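PDB 2D5W: peptide ABC transporter, peptide-binding protein from Thermus thermophilus, which binds oligopeptides, here a pentapeptide, and probably delivers them to an ABC transporter for uptake across the cytoplasmic membrane. Local coordinates for residues A91-G96 with T101-F106; R97-E102 with N154-K159; I267-S272 with V561-S566; D307-K310 with V316-D319; M384-G389 with V403-E408. All blocks are in the same frame, centred on the assembly; numbering follows the deposited sequence.

Interaction 1: residues A91-G96 with T101-F106; sequences AKWSDG and TEDVAF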
# COMPACT_ATOMS: atom_id res chain seq x y z
N ALA A 91 -20.08 -8.51 18.03
CA ALA A 91 -18.81 -7.89 17.63
C ALA A 91 -18.26 -7.22 18.89
O ALA A 91 -18.91 -6.34 19.45
CB ALA A 91 -19.05 -6.87 16.54
N LYS A 92 -17.07 -7.62 19.31
CA LYS A 92 -16.48 -7.07 20.53
C LYS A 92 -14.99 -6.80 20.47
O LYS A 92 -14.24 -7.50 19.78
CB LYS A 92 -16.74 -8.01 21.71
CG LYS A 92 -18.21 -8.23 22.05
CD LYS A 92 -18.37 -9.07 23.30
CE LYS A 92 -19.83 -9.42 23.54
NZ LYS A 92 -20.69 -8.21 23.54
N TRP A 93 -14.56 -5.79 21.22
CA TRP A 93 -13.15 -5.46 21.32
C TRP A 93 -12.52 -6.51 22.24
O TRP A 93 -13.22 -7.19 23.01
CB TRP A 93 -12.97 -4.07 21.92
CG TRP A 93 -13.49 -2.95 21.06
CD1 TRP A 93 -14.64 -2.23 21.25
CD2 TRP A 93 -12.89 -2.43 19.87
NE1 TRP A 93 -14.78 -1.29 20.25
CE2 TRP A 93 -13.72 -1.39 19.39
CE3 TRP A 93 -11.71 -2.74 19.16
CZ2 TRP A 93 -13.42 -0.67 18.24
CZ3 TRP A 93 -11.42 -2.01 18.01
CH2 TRP A 93 -12.27 -0.99 17.56
N SER A 94 -11.20 -6.63 22.18
CA SER A 94 -10.48 -7.62 22.98
C SER A 94 -10.58 -7.41 24.49
O SER A 94 -10.26 -8.32 25.26
CB SER A 94 -9.01 -7.67 22.56
OG SER A 94 -8.40 -6.40 22.67
N ASP A 95 -11.03 -6.23 24.92
CA ASP A 95 -11.18 -5.97 26.35
C ASP A 95 -12.60 -6.29 26.81
O ASP A 95 -12.96 -6.05 27.97
CB ASP A 95 -10.83 -4.51 26.70
CG ASP A 95 -11.72 -3.50 25.99
OD1 ASP A 95 -12.60 -3.91 25.21
OD2 ASP A 95 -11.52 -2.29 26.23
N GLY A 96 -13.41 -6.82 25.90
CA GLY A 96 -14.78 -7.18 26.24
C GLY A 96 -15.84 -6.15 25.91
O GLY A 96 -17.03 -6.46 25.96
N THR A 101 -21.76 1.73 16.90
CA THR A 101 -21.72 2.84 15.96
C THR A 101 -21.01 4.05 16.55
O THR A 101 -20.71 5.00 15.84
CB THR A 101 -23.14 3.22 15.47
OG1 THR A 101 -24.00 3.39 16.60
CG2 THR A 101 -23.70 2.12 14.58
N GLU A 102 -20.73 4.04 17.86
CA GLU A 102 -19.99 5.15 18.44
C GLU A 102 -18.55 5.05 17.93
O GLU A 102 -17.87 6.06 17.76
CB GLU A 102 -20.03 5.11 19.97
CG GLU A 102 -21.44 5.25 20.52
CD GLU A 102 -21.47 5.59 22.00
OE1 GLU A 102 -22.50 5.28 22.64
OE2 GLU A 102 -20.50 6.17 22.51
N ASP A 103 -18.09 3.82 17.68
CA ASP A 103 -16.75 3.59 17.16
C ASP A 103 -16.69 4.06 15.71
O ASP A 103 -15.64 4.48 15.22
CB ASP A 103 -16.42 2.10 17.26
CG ASP A 103 -16.31 1.62 18.70
OD1 ASP A 103 -16.78 0.50 19.00
OD2 ASP A 103 -15.74 2.37 19.52
N VAL A 104 -17.83 3.98 15.01
CA VAL A 104 -17.91 4.42 13.62
C VAL A 104 -17.93 5.95 13.58
O VAL A 104 -17.21 6.57 12.80
CB VAL A 104 -19.20 3.88 12.94
CG1 VAL A 104 -19.31 4.43 11.52
CG2 VAL A 104 -19.18 2.36 12.92
N ALA A 105 -18.74 6.56 14.44
CA ALA A 105 -18.82 8.02 14.48
C ALA A 105 -17.45 8.60 14.82
O ALA A 105 -17.04 9.62 14.26
CB ALA A 105 -19.85 8.46 15.52
N PHE A 106 -16.75 7.95 15.73
CA PHE A 106 -15.42 8.39 16.15
C PHE A 106 -14.45 8.36 14.97
O PHE A 106 -13.74 9.34 14.71
CB PHE A 106 -14.92 7.50 17.29
CG PHE A 106 -13.49 7.74 17.66
CD1 PHE A 106 -13.07 9.00 18.10
CD2 PHE A 106 -12.56 6.72 17.56
CE1 PHE A 106 -11.74 9.22 18.42
CE2 PHE A 106 -11.22 6.94 17.88
CZ PHE A 106 -10.81 8.19 18.31

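Interaction 2: residues R97-E102 with N154-K159; sequences RPITTE and NTYAPK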
# COMPACT_ATOMS: atom_id res chain seq x y z
N ARG A 97 -15.43 -4.92 25.60
CA ARG A 97 -16.39 -3.87 25.28
C ARG A 97 -17.01 -4.11 23.90
O ARG A 97 -16.36 -4.64 23.00
CB ARG A 97 -15.71 -2.50 25.32
CG ARG A 97 -15.08 -2.16 26.67
CD ARG A 97 -16.13 -2.08 27.77
NE ARG A 97 -16.94 -0.87 27.66
CZ ARG A 97 -16.48 0.36 27.90
NH1 ARG A 97 -17.29 1.40 27.78
NH2 ARG A 97 -15.22 0.54 28.26
N PRO A 98 -18.28 -3.71 23.72
CA PRO A 98 -18.94 -3.91 22.43
C PRO A 98 -18.44 -2.97 21.34
O PRO A 98 -18.01 -1.85 21.61
CB PRO A 98 -20.40 -3.65 22.76
CG PRO A 98 -20.31 -2.57 23.79
CD PRO A 98 -19.20 -3.08 24.69
N ILE A 99 -18.48 -3.45 20.10
CA ILE A 99 -18.11 -2.62 18.96
C ILE A 99 -19.46 -2.03 18.55
O ILE A 99 -20.41 -2.77 18.26
CB ILE A 99 -17.50 -3.45 17.82
CG1 ILE A 99 -16.11 -3.94 18.24
CG2 ILE A 99 -17.43 -2.61 16.55
CD1 ILE A 99 -15.45 -4.89 17.26
N THR A 100 -19.56 -0.70 18.55
CA THR A 100 -20.82 -0.04 18.24
C THR A 100 -20.65 1.09 17.24
O THR A 100 -19.54 1.39 16.80
CB THR A 100 -21.43 0.59 19.51
OG1 THR A 100 -20.67 1.76 19.86
CG2 THR A 100 -21.40 -0.39 20.67
N THR A 101 -21.76 1.73 16.90
CA THR A 101 -21.72 2.84 15.96
C THR A 101 -21.01 4.05 16.55
O THR A 101 -20.71 5.00 15.84
CB THR A 101 -23.14 3.22 15.47
OG1 THR A 101 -24.00 3.39 16.60
CG2 THR A 101 -23.70 2.12 14.58
N GLU A 102 -20.73 4.04 17.86
CA GLU A 102 -19.99 5.15 18.44
C GLU A 102 -18.55 5.05 17.93
O GLU A 102 -17.87 6.06 17.76
CB GLU A 102 -20.03 5.11 19.97
CG GLU A 102 -21.44 5.25 20.52
CD GLU A 102 -21.47 5.59 22.00
OE1 GLU A 102 -22.50 5.28 22.64
OE2 GLU A 102 -20.50 6.17 22.51
N ASN A 154 -13.99 -1.03 6.49
CA ASN A 154 -13.57 -0.94 7.88
C ASN A 154 -13.54 0.53 8.21
O ASN A 154 -12.57 1.23 7.91
CB ASN A 154 -12.18 -1.57 8.05
CG ASN A 154 -11.72 -1.60 9.49
OD1 ASN A 154 -10.76 -2.28 9.84
ND2 ASN A 154 -12.41 -0.84 10.35
N THR A 155 -14.63 1.01 8.80
CA THR A 155 -14.73 2.42 9.16
C THR A 155 -15.07 2.58 10.64
O THR A 155 -16.14 3.07 10.99
CB THR A 155 -15.80 3.13 8.31
OG1 THR A 155 -17.05 2.46 8.45
CG2 THR A 155 -15.39 3.15 6.84
N TYR A 156 -14.15 2.18 11.51
CA TYR A 156 -14.37 2.32 12.95
C TYR A 156 -13.05 2.22 13.70
O TYR A 156 -12.06 1.69 13.18
CB TYR A 156 -15.37 1.27 13.45
CG TYR A 156 -14.83 -0.14 13.53
CD1 TYR A 156 -14.50 -0.71 14.75
CD2 TYR A 156 -14.65 -0.90 12.37
CE1 TYR A 156 -14.00 -2.01 14.83
CE2 TYR A 156 -14.15 -2.20 12.44
CZ TYR A 156 -13.83 -2.75 13.67
OH TYR A 156 -13.33 -4.03 13.75
N ALA A 157 -13.03 2.77 14.91
CA ALA A 157 -11.85 2.76 15.76
C ALA A 157 -12.39 2.74 17.19
O ALA A 157 -13.52 3.16 17.43
CB ALA A 157 -11.00 4.01 15.51
N PRO A 158 -11.58 2.27 18.17
CA PRO A 158 -12.06 2.21 19.56
C PRO A 158 -12.21 3.54 20.29
O PRO A 158 -11.26 4.04 20.90
CB PRO A 158 -11.05 1.29 20.22
CG PRO A 158 -9.78 1.62 19.50
CD PRO A 158 -10.21 1.75 18.05
N LYS A 159 -13.42 4.07 20.26
CA LYS A 159 -13.72 5.34 20.90
C LYS A 159 -13.46 5.35 22.41
O LYS A 159 -12.93 6.32 22.93
CB LYS A 159 -15.17 5.74 20.63
CG LYS A 159 -15.56 7.07 21.26
CD LYS A 159 -17.05 7.34 21.09
CE LYS A 159 -17.48 8.59 21.84
NZ LYS A 159 -18.94 8.84 21.68

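Interaction 3: residues I267-S272 with V561-S566; sequences IDATSS and VNYVAS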
# COMPACT_ATOMS: atom_id res chain seq x y z
N ILE A 267 10.17 -21.22 10.04
CA ILE A 267 9.10 -20.31 9.63
C ILE A 267 8.00 -21.09 8.91
O ILE A 267 8.25 -21.78 7.93
CB ILE A 267 9.69 -19.20 8.73
CG1 ILE A 267 10.63 -18.33 9.58
CG2 ILE A 267 8.58 -18.36 8.11
CD1 ILE A 267 11.46 -17.34 8.78
N ASP A 268 6.78 -20.97 9.42
CA ASP A 268 5.64 -21.70 8.85
C ASP A 268 5.12 -21.17 7.53
O ASP A 268 4.69 -21.95 6.67
CB ASP A 268 4.48 -21.73 9.85
CG ASP A 268 4.86 -22.38 11.16
OD1 ASP A 268 5.36 -23.52 11.13
OD2 ASP A 268 4.64 -21.77 12.22
N ALA A 269 5.15 -19.86 7.36
CA ALA A 269 4.65 -19.24 6.13
C ALA A 269 5.29 -17.89 5.94
O ALA A 269 5.78 -17.28 6.89
CB ALA A 269 3.13 -19.08 6.21
N THR A 270 5.30 -17.41 4.70
CA THR A 270 5.87 -16.10 4.43
C THR A 270 4.79 -15.06 4.16
O THR A 270 3.69 -15.37 3.71
CB THR A 270 6.85 -16.14 3.25
OG1 THR A 270 6.22 -16.73 2.11
CG2 THR A 270 8.09 -16.95 3.62
N SER A 271 5.14 -13.82 4.48
CA SER A 271 4.28 -12.66 4.32
C SER A 271 4.27 -12.23 2.85
O SER A 271 5.07 -12.71 2.05
CB SER A 271 4.86 -11.53 5.18
OG SER A 271 4.31 -10.25 4.88
N SER A 272 3.36 -11.32 2.51
CA SER A 272 3.31 -10.78 1.16
C SER A 272 4.52 -9.85 1.02
O SER A 272 4.88 -9.45 -0.08
CB SER A 272 2.02 -10.00 0.93
OG SER A 272 1.96 -8.83 1.73
N VAL A 561 -3.39 -25.01 6.56
CA VAL A 561 -4.45 -24.73 5.61
C VAL A 561 -5.12 -23.38 5.79
O VAL A 561 -5.11 -22.79 6.88
CB VAL A 561 -5.56 -25.82 5.63
CG1 VAL A 561 -5.00 -27.14 5.11
CG2 VAL A 561 -6.11 -25.99 7.03
N ASN A 562 -5.68 -22.90 4.68
CA ASN A 562 -6.39 -21.64 4.58
C ASN A 562 -5.52 -20.38 4.59
O ASN A 562 -6.04 -19.26 4.62
CB ASN A 562 -7.49 -21.57 5.64
CG ASN A 562 -8.49 -22.70 5.48
OD1 ASN A 562 -8.75 -23.15 4.36
ND2 ASN A 562 -9.06 -23.16 6.59
N TYR A 563 -4.20 -20.56 4.55
CA TYR A 563 -3.27 -19.44 4.47
C TYR A 563 -3.14 -19.28 2.96
O TYR A 563 -2.19 -19.77 2.34
CB TYR A 563 -1.91 -19.81 5.08
CG TYR A 563 -0.96 -18.63 5.19
CD1 TYR A 563 -0.97 -17.81 6.32
CD2 TYR A 563 -0.09 -18.31 4.15
CE1 TYR A 563 -0.13 -16.70 6.40
CE2 TYR A 563 0.75 -17.20 4.22
CZ TYR A 563 0.72 -16.40 5.35
OH TYR A 563 1.54 -15.29 5.42
N VAL A 564 -4.12 -18.59 2.38
CA VAL A 564 -4.21 -18.42 0.93
C VAL A 564 -4.38 -16.97 0.53
O VAL A 564 -5.07 -16.20 1.20
CB VAL A 564 -5.41 -19.24 0.40
CG1 VAL A 564 -5.63 -18.99 -1.08
CG2 VAL A 564 -5.17 -20.72 0.67
N ALA A 565 -3.76 -16.61 -0.59
CA ALA A 565 -3.83 -15.25 -1.11
C ALA A 565 -4.22 -15.29 -2.59
O ALA A 565 -4.07 -16.31 -3.26
CB ALA A 565 -2.48 -14.56 -0.96
N SER A 566 -4.75 -14.18 -3.07
CA SER A 566 -5.14 -14.06 -4.47
C SER A 566 -4.75 -12.64 -4.88
O SER A 566 -4.23 -11.88 -4.07
CB SER A 566 -6.64 -14.26 -4.65
OG SER A 566 -7.36 -13.20 -4.05

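Interaction 4: residues D307-K310 with V316-D319; sequences DINK and VVKD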
# COMPACT_ATOMS: atom_id res chain seq x y z
N ASP A 307 9.90 6.58 -8.39
CA ASP A 307 9.30 7.90 -8.31
C ASP A 307 10.40 8.92 -8.51
O ASP A 307 11.58 8.66 -8.25
CB ASP A 307 8.59 8.09 -6.97
CG ASP A 307 7.19 7.54 -6.99
OD1 ASP A 307 6.89 6.62 -6.20
OD2 ASP A 307 6.38 8.02 -7.82
N ILE A 308 10.00 10.09 -9.00
CA ILE A 308 10.92 11.18 -9.31
C ILE A 308 10.43 12.47 -8.67
O ILE A 308 9.28 12.86 -8.86
CB ILE A 308 10.97 11.42 -10.84
CG1 ILE A 308 11.35 10.12 -11.57
CG2 ILE A 308 11.92 12.56 -11.17
CD1 ILE A 308 12.77 9.66 -11.32
N ASN A 309 11.28 13.12 -7.89
CA ASN A 309 10.90 14.38 -7.26
C ASN A 309 10.83 15.44 -8.36
O ASN A 309 11.83 15.72 -9.01
CB ASN A 309 11.94 14.79 -6.22
CG ASN A 309 11.51 16.01 -5.43
OD1 ASN A 309 10.77 16.85 -5.93
ND2 ASN A 309 11.99 16.12 -4.20
N LYS A 310 9.65 16.02 -8.56
CA LYS A 310 9.47 17.04 -9.58
C LYS A 310 9.09 18.39 -8.98
O LYS A 310 8.62 19.29 -9.69
CB LYS A 310 8.39 16.60 -10.58
CG LYS A 310 8.75 15.31 -11.32
CD LYS A 310 7.58 14.79 -12.15
CE LYS A 310 6.41 14.34 -11.29
NZ LYS A 310 6.76 13.19 -10.40
N VAL A 316 17.64 21.37 -6.36
CA VAL A 316 18.30 20.18 -6.90
C VAL A 316 17.46 19.60 -8.04
O VAL A 316 17.99 19.14 -9.05
CB VAL A 316 18.48 19.10 -5.81
CG1 VAL A 316 19.10 17.85 -6.41
CG2 VAL A 316 19.36 19.64 -4.69
N VAL A 317 16.14 19.64 -7.87
CA VAL A 317 15.22 19.14 -8.88
C VAL A 317 15.36 19.96 -10.16
O VAL A 317 15.44 19.40 -11.26
CB VAL A 317 13.77 19.21 -8.37
CG1 VAL A 317 12.79 18.95 -9.50
CG2 VAL A 317 13.57 18.19 -7.25
N LYS A 318 15.39 21.28 -10.02
CA LYS A 318 15.54 22.15 -11.18
C LYS A 318 16.92 22.01 -11.81
O LYS A 318 17.06 22.03 -13.03
CB LYS A 318 15.28 23.61 -10.79
CG LYS A 318 13.84 23.88 -10.36
CD LYS A 318 13.55 25.37 -10.22
CE LYS A 318 13.60 26.09 -11.56
NZ LYS A 318 13.29 27.54 -11.43
N ASP A 319 17.94 21.87 -10.96
CA ASP A 319 19.31 21.71 -11.44
C ASP A 319 19.42 20.49 -12.35
O ASP A 319 19.99 20.55 -13.44
CB ASP A 319 20.27 21.55 -10.26
CG ASP A 319 20.51 22.85 -9.51
OD1 ASP A 319 21.13 22.80 -8.43
OD2 ASP A 319 20.07 23.91 -9.99

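Interaction 5: residues M384-G389 with V403-E408; sequences MGWRKG and VRFEIE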
# COMPACT_ATOMS: atom_id res chain seq x y z
N MET A 384 19.31 19.48 -23.60
CA MET A 384 19.08 20.32 -22.43
C MET A 384 20.34 20.96 -21.85
O MET A 384 20.36 21.41 -20.71
CB MET A 384 18.33 19.53 -21.36
CG MET A 384 16.91 19.19 -21.78
SD MET A 384 15.96 18.29 -20.55
CE MET A 384 16.73 16.67 -20.66
N GLY A 385 21.40 20.99 -22.66
CA GLY A 385 22.64 21.62 -22.24
C GLY A 385 23.70 20.81 -21.53
O GLY A 385 24.78 21.34 -21.25
N TRP A 386 23.43 19.55 -21.23
CA TRP A 386 24.41 18.72 -20.54
C TRP A 386 25.60 18.33 -21.40
O TRP A 386 25.44 17.98 -22.57
CB TRP A 386 23.77 17.43 -20.01
CG TRP A 386 22.69 17.63 -19.00
CD1 TRP A 386 21.34 17.58 -19.22
CD2 TRP A 386 22.86 17.88 -17.60
NE1 TRP A 386 20.66 17.78 -18.04
CE2 TRP A 386 21.57 17.96 -17.03
CE3 TRP A 386 23.97 18.03 -16.77
CZ2 TRP A 386 21.36 18.19 -15.67
CZ3 TRP A 386 23.77 18.26 -15.41
CH2 TRP A 386 22.47 18.34 -14.88
N ARG A 387 26.79 18.40 -20.81
CA ARG A 387 28.04 18.01 -21.47
C ARG A 387 28.90 17.32 -20.43
O ARG A 387 28.97 17.76 -19.28
CB ARG A 387 28.78 19.23 -22.02
CG ARG A 387 28.04 19.98 -23.12
CD ARG A 387 29.00 20.71 -24.05
NE ARG A 387 29.93 21.58 -23.34
CZ ARG A 387 29.57 22.62 -22.60
NH1 ARG A 387 30.49 23.35 -21.99
NH2 ARG A 387 28.29 22.94 -22.48
N LYS A 388 29.55 16.23 -20.81
CA LYS A 388 30.37 15.49 -19.87
C LYS A 388 31.54 16.25 -19.26
O LYS A 388 32.30 16.92 -19.96
CB LYS A 388 30.92 14.21 -20.51
CG LYS A 388 29.88 13.11 -20.68
CD LYS A 388 30.54 11.80 -21.09
CE LYS A 388 29.51 10.71 -21.28
NZ LYS A 388 30.15 9.44 -21.72
N GLY A 389 31.66 16.13 -17.94
CA GLY A 389 32.76 16.74 -17.22
C GLY A 389 33.92 15.75 -17.34
O GLY A 389 33.72 14.64 -17.84
N VAL A 403 26.27 22.66 -12.18
CA VAL A 403 25.62 21.49 -11.61
C VAL A 403 26.07 20.21 -12.31
O VAL A 403 26.32 20.20 -13.52
CB VAL A 403 24.08 21.60 -11.70
CG1 VAL A 403 23.62 22.86 -10.98
CG2 VAL A 403 23.64 21.63 -13.15
N ARG A 404 26.18 19.14 -11.53
CA ARG A 404 26.59 17.84 -12.04
C ARG A 404 25.41 16.88 -11.95
O ARG A 404 24.62 16.94 -11.01
CB ARG A 404 27.74 17.28 -11.20
CG ARG A 404 29.02 18.08 -11.28
CD ARG A 404 30.10 17.50 -10.39
NE ARG A 404 30.40 16.11 -10.71
CZ ARG A 404 29.90 15.06 -10.06
NH1 ARG A 404 30.23 13.83 -10.41
NH2 ARG A 404 29.06 15.25 -9.04
N PHE A 405 25.30 15.98 -12.93
CA PHE A 405 24.20 15.04 -12.92
C PHE A 405 24.48 13.82 -12.04
O PHE A 405 24.76 12.72 -12.53
CB PHE A 405 23.85 14.60 -14.34
CG PHE A 405 22.40 14.23 -14.52
CD1 PHE A 405 21.65 14.76 -15.57
CD2 PHE A 405 21.77 13.36 -13.63
CE1 PHE A 405 20.30 14.44 -15.73
CE2 PHE A 405 20.42 13.03 -13.78
CZ PHE A 405 19.69 13.57 -14.83
N GLU A 406 24.44 14.06 -10.73
CA GLU A 406 24.60 13.01 -9.73
C GLU A 406 23.22 13.03 -9.09
O GLU A 406 22.81 14.03 -8.50
CB GLU A 406 25.66 13.37 -8.70
CG GLU A 406 25.78 12.33 -7.59
CD GLU A 406 26.79 12.72 -6.53
OE1 GLU A 406 27.97 12.90 -6.87
OE2 GLU A 406 26.38 12.85 -5.36
N ILE A 407 22.49 11.93 -9.23
CA ILE A 407 21.13 11.85 -8.72
C ILE A 407 21.00 10.86 -7.57
O ILE A 407 21.58 9.78 -7.60
CB ILE A 407 20.17 11.48 -9.89
CG1 ILE A 407 18.72 11.58 -9.44
CG2 ILE A 407 20.50 10.08 -10.41
CD1 ILE A 407 17.73 11.46 -10.58
N GLU A 408 20.24 11.25 -6.55
CA GLU A 408 20.02 10.39 -5.40
C GLU A 408 19.14 9.22 -5.84
O GLU A 408 18.22 9.40 -6.64
CB GLU A 408 19.32 11.16 -4.28
CG GLU A 408 19.14 10.35 -3.00
CD GLU A 408 18.37 11.09 -1.92
OE1 GLU A 408 18.93 11.28 -0.83
OE2 GLU A 408 17.20 11.46 -2.16

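Interaction 1: residues A91-G96 with T101-F106
The indole of Trp93 meets the carboxylate of Asp103 at its edge, with OD1 almost in the ring plane, while the aromatic rings of Tyr156 and His160 pack obliquely against the same indole. Ring and carboxylate planes stand 87° apart. The ring N-H meets OD1 from above the carboxylate plane: Trp93 NE1 lies 3.0 Å from Asp103 OD1, with an angle of 150° at the hydrogen. The benzo part of the indole passes close by the carboxylate, Trp93 CZ2 being 3.7 Å from Asp103 CG. With CG beside the backbone N (chi1 -66°), Asp103 sends its carboxylate off the helix to this edge.

OD1 of Asp103 also accepts from Thr100 N, the residue at the N-cap position, and OD2 takes the N-H of Lys159. Three N-H groups thus grip a buried carboxylate at a helix start, which would probably help to keep it ionised. Trp93 itself opens a type I turn closed by Gly96 N to Trp93 O. The indole reaches from the loop after strand 78-86 to the first turn of helix 101-112, with the start of helix 159-173 close by.

Interaction 2: residues R97-E102 with N154-K159
Ile99 and Tyr156 form the buried half of this contact, Glu102 and Lys159 the solvent half. In the apolar part, Ile99 CG2 sits 3.9 Å from Tyr156 CE1 and equally near CD1, while the other branch of the isoleucine follows the ring outward, Ile99 CD1 lying 4.0 Å from Tyr156 CE1. The aliphatic branches thus lie along one side of the phenol and meet it obliquely. Tyr156 reaches them from the crowded position, its CG between the backbone N and the carbonyl carbon (chi1 73°). Its hydroxyl is satisfied beyond the two segments, by the carbonyl oxygen of Ala42 and by Ser210 OG, so the ring is held at its far end as well as by packing.

On the open side, Lys159 is fully extended, and its chain crosses the first turn of helix 101-112. Lys159 CD passes 3.7 Å from Glu102 O before NZ arrives 3.2 Å from Glu102 OE2. In this salt bridge OE2 is met from above the carboxylate plane, 37° out of it. Both partners stand at helix starts: Pro158 is the N-cap of helix 159-173, and Thr100 caps helix 101-112, its OG1 accepting from Glu102 N at 3.0 Å.

The chemistry divides accordingly. Isoleucine against tyrosine is apolar and shielded from water, with the phenol's one polar atom paired, whereas the ion pair that joins the two helix starts lies in solvent and is likely to be weakened by water.

Interaction 3: residues I267-S272 with V561-S566
Ala269 and Thr270, extended as the short strand 269-270, run past Tyr563, which is the centre of an inverse gamma turn, and the CA atoms of Ala269 and Tyr563 are 8.1 Å apart. Tyr563 spans this gap with CG anti to its own N (chi1 -173°), which carries the ring to the strand. There the methyl of Ala269 lies over one ring face in a CH-pi contact, CB being 3.7 Å from the ring centroid of Tyr563. One residue on, Tyr563 OH donates to Thr270 O at 2.7 Å. The hydroxyl approaches well above the carbonyl plane, 58° out of it, and the ring passes close too, with Tyr563 CE2 3.5 Å from Thr270 O. A phenylalanine here could still lie on Ala269, but Thr270 O would probably lose a short buried hydrogen bond and the ring a fixed end.

Ile10, Val556 and Pro575 also touch Tyr563, while Thr270 OG1 is bonded to Val555 N. Strand 269-270 is an outermost strand of the mixed sheet that includes strand 7-12. Just beyond it Ser272 O bonds a basic side chain of the bound peptide, so the contact lies next to the peptide site of this periplasmic-type solute-binding fold.

Interaction 4: residues D307-K310 with V316-D319
Asn309 and Val317 meet where the chain leaves strand 293-308 and turns back through helix 315-320, a strand-to-helix connection that also carries Cys314, disulfide-bonded to Cys458. The two side chains cross at about a right angle, and the valine does the touching with both methyls. Val317 CG2 comes 3.4 Å from Asn309 OD1 and 3.5 Å from Asn309 O; Val317 CG1 lies 3.4 Å from that same carbonyl oxygen and 3.8 Å from Lys310 C. The isopropyl group thus lies against the carbonyl oxygen of Asn309 with both of its methyls. An alanine in place of Val317 would probably open a gap beside Asn309 O and leave the amide of Asn309 without its apolar cover.

The amide is fixed by other bonds. OD1 accepts from Phe311 N, an Asx turn, while ND2 is bonded to the carbonyl oxygens of Trp460 and Ala455. Lys310 folds its chain back on the other side, and its NZ lies 3.0 Å from Ile308 O, in the carbonyl plane; Pro543 O takes a further bond and Gly504 O a weak one.

Polar needs are therefore met unevenly. The buried ammonium is surrounded by carbonyl oxygens, which would probably help to offset its charge, whereas Asn309 O, buried under the valine methyls, has no hydrogen-bond partner in the model.

Interaction 5: residues M384-G389 with V403-E408
Trp386 receives Phe405 on one face of its indole: Phe405 CD1 stands 3.4 Å from Trp386 CZ2 and 3.5 Å from CE2, toward the rim of the six-membered ring. The two rings meet obliquely, their planes inclined at 48° and their centroids 4.8 Å apart. Beside them Phe405 CB makes a CH-pi contact over the same six-membered ring, 4.2 Å from its centroid. Val403 completes this shell, its CG2 lying 3.9 Å from Trp386 CH2 and its carbonyl oxygen 3.7 Å from Trp386 CZ3.

The contact spans a small antiparallel arrangement in which strand 394-398 pairs with strand 387-388 on one side and with strand 401-410 on the other. Trp386, just before the first strand, reaches past the middle one, where Leu394 and Arg396 touch it, to the third. Phe405 interrupts that third strand as the centre of an inverse gamma turn, with a weak bond from Glu406 N to Arg404 O. Its CG is turned away from the backbone N (chi1 -151°), which swings the ring, with CD1 leading, onto the indole face.

Further out, Leu320, Thr327 and Ile434 pack against Phe405. On the more open side, Arg404 holds Asp391 through NH1 in a salt bridge and Glu406 OE1 through NH2 in a long, weak one, the guanidinium meeting Glu406 at its edge.

Overall arrangement
From the N terminus, interaction 1 closes a tight loop between the segment after strand 78-86 and helix 101-112. Interaction 2 begins on the stretch where that loop ends, overlapping it in Thr101 and Glu102, and runs on to residues 154-159, joining the starts of helices 101-112 and 159-173. Interaction 3 closes a far longer loop, tying strand 269-270 to the region after strand 560-561. Within its span lie interactions 4 and 5, in series, both reaching the large mixed sheet that holds strands 293-308 and 401-410. These two touch, Asp319 O lying 3.5 Å from Trp386 CZ2, whereas the centres of interactions 1 and 5 are about 57 Å apart, on opposite sides of the chain's centre.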